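Local coordinates for D-glyceraldehyde dehydrogenase (NADP(+)) (Thermoplasma acidophilum, PDB 5IZD), which oxidises D-glyceraldehyde to (R)-glycerate with NADP(+) in the non-phosphorylated Entner-Doudoroff pathway, working as a homotetramer built as a dimer of dimers, at residues Y274-Q279 with M318-I322; L345-P351 with F362-I368; E100-V104 with F150-A156. All blocks are in the same frame, centred on the assembly; numbering follows the deposited sequence.

Contact 1: Y274-Q279 with M318-I322; sequences YWNAGQ and MGPLI
Q279 bridges to I322 through its side-chain amide, and polar bonds carry this end of the contact. I322 N donates to Q279 OE1 over 3.1 Å, in the carbonyl plane and on a lone pair, with an N-H...O angle of 151°. Q279 NE2 turns back to its own loop, donating to N276 O at 3.2 Å from above the carbonyl plane, while Q279 N meets that oxygen from the opposite face. A water accepts from Q279 NE2 and lies 2.6 Å from P320 O. Engaged at both ends, the amide has its rotation fixed.

Apolar contacts take over on the other side. A277 CB faces M318 CG at 3.9 Å. M318 CG stands anti to the backbone N (chi1 -176°) and the chain runs on extended to SD, which lies 4.8 Å from the centroid of the Y274 ring; the bend comes only beyond it, at CE. The sulfur sits 60° off the ring normal, an oblique Met-aromatic contact.

Q279 O accepts from N149, the probable transition-state stabiliser. This buried loop runs, two residues after Q279, to C281, found oxidised to 3-sulfinoalanine, consistent with the catalytic-cysteine loop of the aldehyde dehydrogenase fold.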
# COMPACT_ATOMS: atom_id res chain seq x y z
N TYR A 274 -1.62 -7.08 -37.06
CA TYR A 274 -1.13 -8.31 -37.68
C TYR A 274 -0.36 -9.21 -36.80
O TYR A 274 -0.15 -10.36 -37.17
CB TYR A 274 -0.35 -8.03 -38.99
CG TYR A 274 -1.15 -7.22 -39.94
CD1 TYR A 274 -2.42 -7.65 -40.33
CD2 TYR A 274 -0.67 -6.01 -40.43
CE1 TYR A 274 -3.19 -6.90 -41.21
CE2 TYR A 274 -1.41 -5.27 -41.32
CZ TYR A 274 -2.67 -5.68 -41.70
OH TYR A 274 -3.45 -4.92 -42.59
N TRP A 275 0.05 -8.75 -35.63
CA TRP A 275 0.72 -9.62 -34.67
C TRP A 275 -0.23 -10.74 -34.34
O TRP A 275 -1.42 -10.50 -34.14
CB TRP A 275 1.08 -8.85 -33.46
CG TRP A 275 1.93 -9.49 -32.39
CD1 TRP A 275 3.24 -9.95 -32.51
CD2 TRP A 275 1.58 -9.67 -31.02
NE1 TRP A 275 3.70 -10.36 -31.28
CE2 TRP A 275 2.71 -10.18 -30.35
CE3 TRP A 275 0.42 -9.41 -30.28
CZ2 TRP A 275 2.71 -10.44 -28.98
CZ3 TRP A 275 0.43 -9.66 -28.88
CH2 TRP A 275 1.56 -10.18 -28.26
N ASN A 276 0.28 -11.97 -34.48
CA ASN A 276 -0.51 -13.18 -34.28
C ASN A 276 -1.74 -13.22 -35.18
O ASN A 276 -2.79 -13.74 -34.80
CB ASN A 276 -0.93 -13.33 -32.80
CG ASN A 276 -1.14 -14.79 -32.40
OD1 ASN A 276 -0.60 -15.69 -33.04
ND2 ASN A 276 -1.98 -15.03 -31.40
N ALA A 277 -1.60 -12.67 -36.39
CA ALA A 277 -2.71 -12.59 -37.34
C ALA A 277 -4.02 -11.92 -36.78
O ALA A 277 -5.13 -12.27 -37.21
CB ALA A 277 -3.02 -13.97 -37.89
N GLY A 278 -3.85 -11.03 -35.79
CA GLY A 278 -4.93 -10.29 -35.18
C GLY A 278 -5.66 -11.08 -34.12
O GLY A 278 -6.71 -10.62 -33.62
N GLN A 279 -5.09 -12.22 -33.74
CA GLN A 279 -5.71 -13.16 -32.76
C GLN A 279 -5.18 -12.81 -31.38
O GLN A 279 -4.44 -13.55 -30.73
CB GLN A 279 -5.41 -14.61 -33.17
CG GLN A 279 -5.93 -14.95 -34.57
CD GLN A 279 -5.51 -16.37 -35.06
OE1 GLN A 279 -6.35 -17.21 -35.39
NE2 GLN A 279 -4.20 -16.61 -35.07
N MET A 318 3.42 -12.97 -41.06
CA MET A 318 2.18 -13.24 -40.36
C MET A 318 1.79 -14.68 -40.60
O MET A 318 1.84 -15.13 -41.71
CB MET A 318 1.08 -12.33 -40.88
CG MET A 318 -0.22 -12.47 -40.13
SD MET A 318 -1.48 -11.28 -40.67
CE MET A 318 -2.26 -12.19 -42.02
N GLY A 319 1.31 -15.35 -39.55
CA GLY A 319 0.88 -16.74 -39.58
C GLY A 319 -0.57 -16.98 -39.94
O GLY A 319 -1.31 -16.06 -40.27
N PRO A 320 -0.99 -18.25 -39.88
CA PRO A 320 -2.35 -18.61 -40.18
C PRO A 320 -3.29 -18.42 -39.00
O PRO A 320 -2.83 -18.30 -37.84
CB PRO A 320 -2.23 -20.13 -40.50
CG PRO A 320 -1.12 -20.56 -39.59
CD PRO A 320 -0.14 -19.44 -39.70
N LEU A 321 -4.58 -18.43 -39.29
CA LEU A 321 -5.59 -18.61 -38.23
C LEU A 321 -5.49 -20.03 -37.63
O LEU A 321 -5.06 -20.96 -38.30
CB LEU A 321 -6.99 -18.34 -38.76
CG LEU A 321 -7.15 -17.00 -39.50
CD1 LEU A 321 -8.53 -16.90 -40.13
CD2 LEU A 321 -6.89 -15.90 -38.56
N ILE A 322 -5.90 -20.15 -36.37
CA ILE A 322 -5.76 -21.37 -35.59
C ILE A 322 -6.44 -22.61 -36.13
O ILE A 322 -5.91 -23.69 -35.98
CB ILE A 322 -6.15 -21.14 -34.10
CG1 ILE A 322 -5.70 -22.31 -33.18
CG2 ILE A 322 -7.63 -20.75 -33.93
CD1 ILE A 322 -4.20 -22.49 -33.16
O HOH W 1 -2.70 -19.46 -35.48

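Contact 2: L345-P351 with F362-I368; sequences LFGGSQP and FFLPTII
I367 is opposed by two residues, L345 and F346, at its antiparallel pairing: a classic beta bulge. I367 O receives L345 N at 2.8 Å and, more weakly, F346 N at 3.3 Å. In return I367 N donates to F346 O over 2.9 Å with an N-H...O angle of 162°, and T366 CA adds a C-H...O contact to the same oxygen at 3.2 Å.

Beyond this hydrogen-bonded pair the strands give way to loop, and a side chain takes over. T366 OG1, set anti to its own carbonyl carbon (chi1 -58°), accepts from G348 N at 2.9 Å and donates to L364 O at 2.8 Å. One hydroxyl thus serves an amide opposite and a carbonyl of its own segment. G347 lies so close to P365 O that a CB on it would collide with that oxygen.

S349 O is the next acceptor: L364 N reaches it over 3.0 Å, nearly straight at 166°. The same oxygen lies 3.7 Å above the F363 ring, over its centre. S349 OG donates to Q350 O, and P351 packs its CG on F362 CB and its CB on L364 CD2.

Strand 343-346 is the edge, within this chain, of a seven-stranded mixed sheet. Strand 366-369 separates it from strand 386-392, to which T366 and I368 bond through their backbones. I367 leans on helix 294-305, and F363 on helix 324-339.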
# COMPACT_ATOMS: atom_id res chain seq x y z
N LEU A 345 -10.63 -2.17 -49.37
CA LEU A 345 -9.48 -1.44 -49.89
C LEU A 345 -8.32 -2.39 -50.16
O LEU A 345 -7.48 -2.13 -51.01
CB LEU A 345 -9.06 -0.34 -48.91
CG LEU A 345 -10.22 0.68 -48.71
CD1 LEU A 345 -10.21 1.30 -47.33
CD2 LEU A 345 -10.21 1.74 -49.81
N PHE A 346 -8.24 -3.49 -49.43
CA PHE A 346 -7.22 -4.48 -49.70
C PHE A 346 -7.65 -5.82 -49.07
O PHE A 346 -8.22 -5.86 -47.94
CB PHE A 346 -5.83 -4.04 -49.19
CG PHE A 346 -4.75 -4.99 -49.58
CD1 PHE A 346 -4.28 -5.02 -50.88
CD2 PHE A 346 -4.25 -5.93 -48.67
CE1 PHE A 346 -3.34 -6.02 -51.28
CE2 PHE A 346 -3.30 -6.90 -49.06
CZ PHE A 346 -2.84 -6.93 -50.37
N GLY A 347 -7.33 -6.89 -49.76
CA GLY A 347 -7.48 -8.25 -49.26
C GLY A 347 -8.85 -8.86 -49.35
O GLY A 347 -9.50 -8.73 -50.35
N GLY A 348 -9.29 -9.55 -48.29
CA GLY A 348 -10.68 -10.02 -48.23
C GLY A 348 -10.88 -11.47 -48.65
O GLY A 348 -11.99 -11.85 -48.96
N SER A 349 -9.80 -12.24 -48.69
CA SER A 349 -9.87 -13.66 -49.09
C SER A 349 -8.66 -14.40 -48.55
O SER A 349 -7.71 -13.80 -48.02
CB SER A 349 -9.98 -13.80 -50.62
OG SER A 349 -8.72 -13.55 -51.21
N GLN A 350 -8.71 -15.70 -48.69
CA GLN A 350 -7.56 -16.51 -48.48
C GLN A 350 -6.57 -16.17 -49.59
O GLN A 350 -6.97 -15.84 -50.69
CB GLN A 350 -7.92 -17.99 -48.57
CG GLN A 350 -8.91 -18.49 -47.56
CD GLN A 350 -9.23 -19.96 -47.76
OE1 GLN A 350 -10.36 -20.30 -48.03
NE2 GLN A 350 -8.24 -20.81 -47.69
N PRO A 351 -5.27 -16.25 -49.28
CA PRO A 351 -4.28 -16.19 -50.31
C PRO A 351 -4.27 -17.50 -51.13
O PRO A 351 -4.97 -18.46 -50.81
CB PRO A 351 -2.99 -16.05 -49.52
CG PRO A 351 -3.24 -16.82 -48.28
CD PRO A 351 -4.68 -16.58 -47.97
N PHE A 362 -4.88 -19.81 -43.76
CA PHE A 362 -4.33 -18.48 -43.98
C PHE A 362 -5.42 -17.56 -44.45
O PHE A 362 -6.34 -17.97 -45.14
CB PHE A 362 -3.22 -18.55 -45.03
CG PHE A 362 -2.01 -19.30 -44.57
CD1 PHE A 362 -1.03 -18.67 -43.79
CD2 PHE A 362 -1.86 -20.67 -44.84
CE1 PHE A 362 0.08 -19.36 -43.35
CE2 PHE A 362 -0.75 -21.36 -44.37
CZ PHE A 362 0.24 -20.69 -43.63
N PHE A 363 -5.34 -16.28 -44.07
CA PHE A 363 -6.24 -15.26 -44.57
C PHE A 363 -5.42 -13.97 -44.79
O PHE A 363 -4.57 -13.62 -43.98
CB PHE A 363 -7.39 -15.02 -43.59
CG PHE A 363 -8.59 -14.41 -44.23
CD1 PHE A 363 -9.55 -15.23 -44.83
CD2 PHE A 363 -8.74 -13.06 -44.32
CE1 PHE A 363 -10.65 -14.71 -45.48
CE2 PHE A 363 -9.85 -12.51 -44.97
CZ PHE A 363 -10.80 -13.35 -45.55
N LEU A 364 -5.68 -13.26 -45.89
CA LEU A 364 -4.94 -12.04 -46.19
C LEU A 364 -5.27 -10.88 -45.27
O LEU A 364 -6.43 -10.76 -44.82
CB LEU A 364 -5.23 -11.59 -47.64
CG LEU A 364 -4.73 -12.49 -48.80
CD1 LEU A 364 -5.32 -12.05 -50.13
CD2 LEU A 364 -3.20 -12.39 -48.84
N PRO A 365 -4.28 -10.00 -45.01
CA PRO A 365 -4.60 -8.70 -44.43
C PRO A 365 -5.75 -7.99 -45.18
O PRO A 365 -5.73 -7.89 -46.42
CB PRO A 365 -3.29 -7.92 -44.60
CG PRO A 365 -2.25 -8.96 -44.51
CD PRO A 365 -2.84 -10.09 -45.33
N THR A 366 -6.76 -7.58 -44.44
CA THR A 366 -7.99 -7.09 -45.03
C THR A 366 -8.38 -5.70 -44.41
O THR A 366 -8.54 -5.59 -43.19
CB THR A 366 -9.12 -8.09 -44.85
OG1 THR A 366 -8.77 -9.36 -45.44
CG2 THR A 366 -10.41 -7.55 -45.47
N ILE A 367 -8.52 -4.69 -45.27
CA ILE A 367 -8.73 -3.31 -44.88
C ILE A 367 -10.02 -2.85 -45.55
O ILE A 367 -10.19 -3.03 -46.76
CB ILE A 367 -7.53 -2.40 -45.25
CG1 ILE A 367 -6.23 -2.93 -44.60
CG2 ILE A 367 -7.76 -0.96 -44.80
CD1 ILE A 367 -4.99 -2.51 -45.37
N ILE A 368 -10.93 -2.34 -44.74
CA ILE A 368 -12.26 -1.94 -45.13
C ILE A 368 -12.55 -0.44 -44.90
O ILE A 368 -12.29 0.05 -43.80
CB ILE A 368 -13.27 -2.77 -44.33
CG1 ILE A 368 -13.10 -4.26 -44.69
CG2 ILE A 368 -14.69 -2.30 -44.56
CD1 ILE A 368 -14.14 -5.13 -44.03

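Contact 3: E100-V104 with F150-A156; sequences EVDGV and FPAGMVA
The E100 carboxylate and the F150 ring are turned 54° against each other and cross obliquely, with E100 OE1 3.9 Å from F150 CD1. E100 OE2 offers its anti lone pair, the one away from OE1, to G153 N over 2.9 Å, nearly straight at 172°. A152 N comes to OE2 on that anti side too, also at 2.9 Å, but tilted out of the carboxylate plane. P151 has no amide hydrogen to offer; its CD rests 3.3 Å from OE2. The ring of F150 also meets that of W275.

The glutamate arrives fully stretched, its CG anti to the backbone N (chi1 -176°), which carries the carboxylate from helix 94-112 to the amides at the start of helix 153-164. Two amides grip OE2 there, while OE1 forms a salt bridge with K92. The helix start and the lysine would both probably stabilise the negative charge in this buried setting. With an alanine here, the amides of A152 and G153 would probably lose their shared acceptor and K92 its carboxylate mate.

One turn on, V104 supplies the apolar part. Its CG2 touches A152 O at 3.5 Å and A152 CB at 3.8 Å, and its CG1 meets A156 CB at 4.0 Å.

Helix 94-112 thus lies against the first turn of helix 153-164, and Q107 bonds to both G103 O and G153 O. A152 and V155 pack on helix 178-190, whereas V101 turns to helix 79-90.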
# COMPACT_ATOMS: atom_id res chain seq x y z
N GLU A 100 7.17 -14.98 -27.35
CA GLU A 100 6.29 -15.61 -26.40
C GLU A 100 7.03 -16.34 -25.29
O GLU A 100 6.66 -16.28 -24.15
CB GLU A 100 5.26 -16.49 -27.07
CG GLU A 100 4.30 -17.06 -26.06
CD GLU A 100 3.05 -17.65 -26.65
OE1 GLU A 100 2.85 -17.58 -27.86
OE2 GLU A 100 2.28 -18.18 -25.89
N VAL A 101 8.10 -17.03 -25.65
CA VAL A 101 8.90 -17.75 -24.70
C VAL A 101 9.69 -16.78 -23.80
O VAL A 101 9.87 -17.01 -22.64
CB VAL A 101 9.76 -18.82 -25.39
CG1 VAL A 101 10.63 -19.52 -24.40
CG2 VAL A 101 8.85 -19.82 -26.09
N ASP A 102 10.13 -15.68 -24.36
CA ASP A 102 10.80 -14.65 -23.62
C ASP A 102 9.83 -14.25 -22.48
O ASP A 102 10.20 -14.15 -21.35
CB ASP A 102 11.01 -13.43 -24.51
CG ASP A 102 12.28 -13.49 -25.33
OD1 ASP A 102 13.06 -14.41 -25.16
OD2 ASP A 102 12.51 -12.60 -26.13
N GLY A 103 8.58 -14.05 -22.84
CA GLY A 103 7.53 -13.65 -21.96
C GLY A 103 7.18 -14.66 -20.91
O GLY A 103 6.79 -14.30 -19.83
N VAL A 104 7.31 -15.93 -21.23
CA VAL A 104 7.04 -16.97 -20.28
C VAL A 104 8.08 -16.83 -19.17
O VAL A 104 7.75 -16.92 -18.03
CB VAL A 104 7.09 -18.38 -20.94
CG1 VAL A 104 7.33 -19.47 -19.93
CG2 VAL A 104 5.84 -18.70 -21.72
N PHE A 150 -2.19 -17.41 -27.08
CA PHE A 150 -0.87 -17.31 -26.44
C PHE A 150 -0.78 -18.52 -25.53
O PHE A 150 -0.85 -18.41 -24.28
CB PHE A 150 -0.68 -15.98 -25.71
CG PHE A 150 -0.65 -14.82 -26.66
CD1 PHE A 150 0.51 -14.52 -27.38
CD2 PHE A 150 -1.81 -14.15 -26.97
CE1 PHE A 150 0.53 -13.53 -28.36
CE2 PHE A 150 -1.81 -13.17 -27.96
CZ PHE A 150 -0.65 -12.85 -28.65
N PRO A 151 -0.61 -19.69 -26.16
CA PRO A 151 -0.78 -20.93 -25.45
C PRO A 151 0.33 -21.26 -24.43
O PRO A 151 0.20 -22.27 -23.72
CB PRO A 151 -0.78 -21.98 -26.60
CG PRO A 151 0.17 -21.40 -27.61
CD PRO A 151 -0.07 -19.90 -27.52
N ALA A 152 1.46 -20.55 -24.45
CA ALA A 152 2.52 -20.75 -23.47
C ALA A 152 2.49 -19.56 -22.48
O ALA A 152 2.54 -19.77 -21.27
CB ALA A 152 3.87 -20.84 -24.15
N GLY A 153 2.41 -18.35 -23.02
CA GLY A 153 2.25 -17.08 -22.19
C GLY A 153 1.13 -17.15 -21.17
O GLY A 153 1.28 -16.74 -20.01
N MET A 154 -0.01 -17.70 -21.59
CA MET A 154 -1.20 -17.71 -20.72
C MET A 154 -1.08 -18.75 -19.61
O MET A 154 -1.66 -18.60 -18.53
CB MET A 154 -2.47 -17.92 -21.53
CG MET A 154 -2.79 -16.78 -22.47
SD MET A 154 -3.47 -15.39 -21.51
CE MET A 154 -3.86 -14.38 -22.97
N VAL A 155 -0.34 -19.83 -19.89
CA VAL A 155 -0.08 -20.81 -18.88
C VAL A 155 0.83 -20.24 -17.81
O VAL A 155 0.51 -20.33 -16.65
CB VAL A 155 0.50 -22.10 -19.50
CG1 VAL A 155 1.04 -23.03 -18.45
CG2 VAL A 155 -0.57 -22.72 -20.39
N ALA A 156 1.97 -19.71 -18.21
CA ALA A 156 2.84 -18.99 -17.28
C ALA A 156 2.08 -17.90 -16.46
O ALA A 156 2.28 -17.79 -15.27
CB ALA A 156 4.01 -18.34 -18.01

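Contacts 1 and 3 are buried, whereas contact 2 is only partly so and reaches the surface at L345, S349 and Q350. Contact 1 is the middle piece: M318 CE lies 3.4 Å from F363 O of contact 2, and W275 CZ3 lies 3.4 Å from F150 CZ of contact 3. Contacts 2 and 3 do not touch, their nearest atoms being about 16 Å apart. The chemistry differs with place. In contact 2 backbone bonds mainly join the outermost strand of a sheet to its neighbour, a glutamate meets a helix start in contact 3, and a neutral amide joins two loops in contact 1. Contacts 1 and 3 both approach N149, through Q279 and F150.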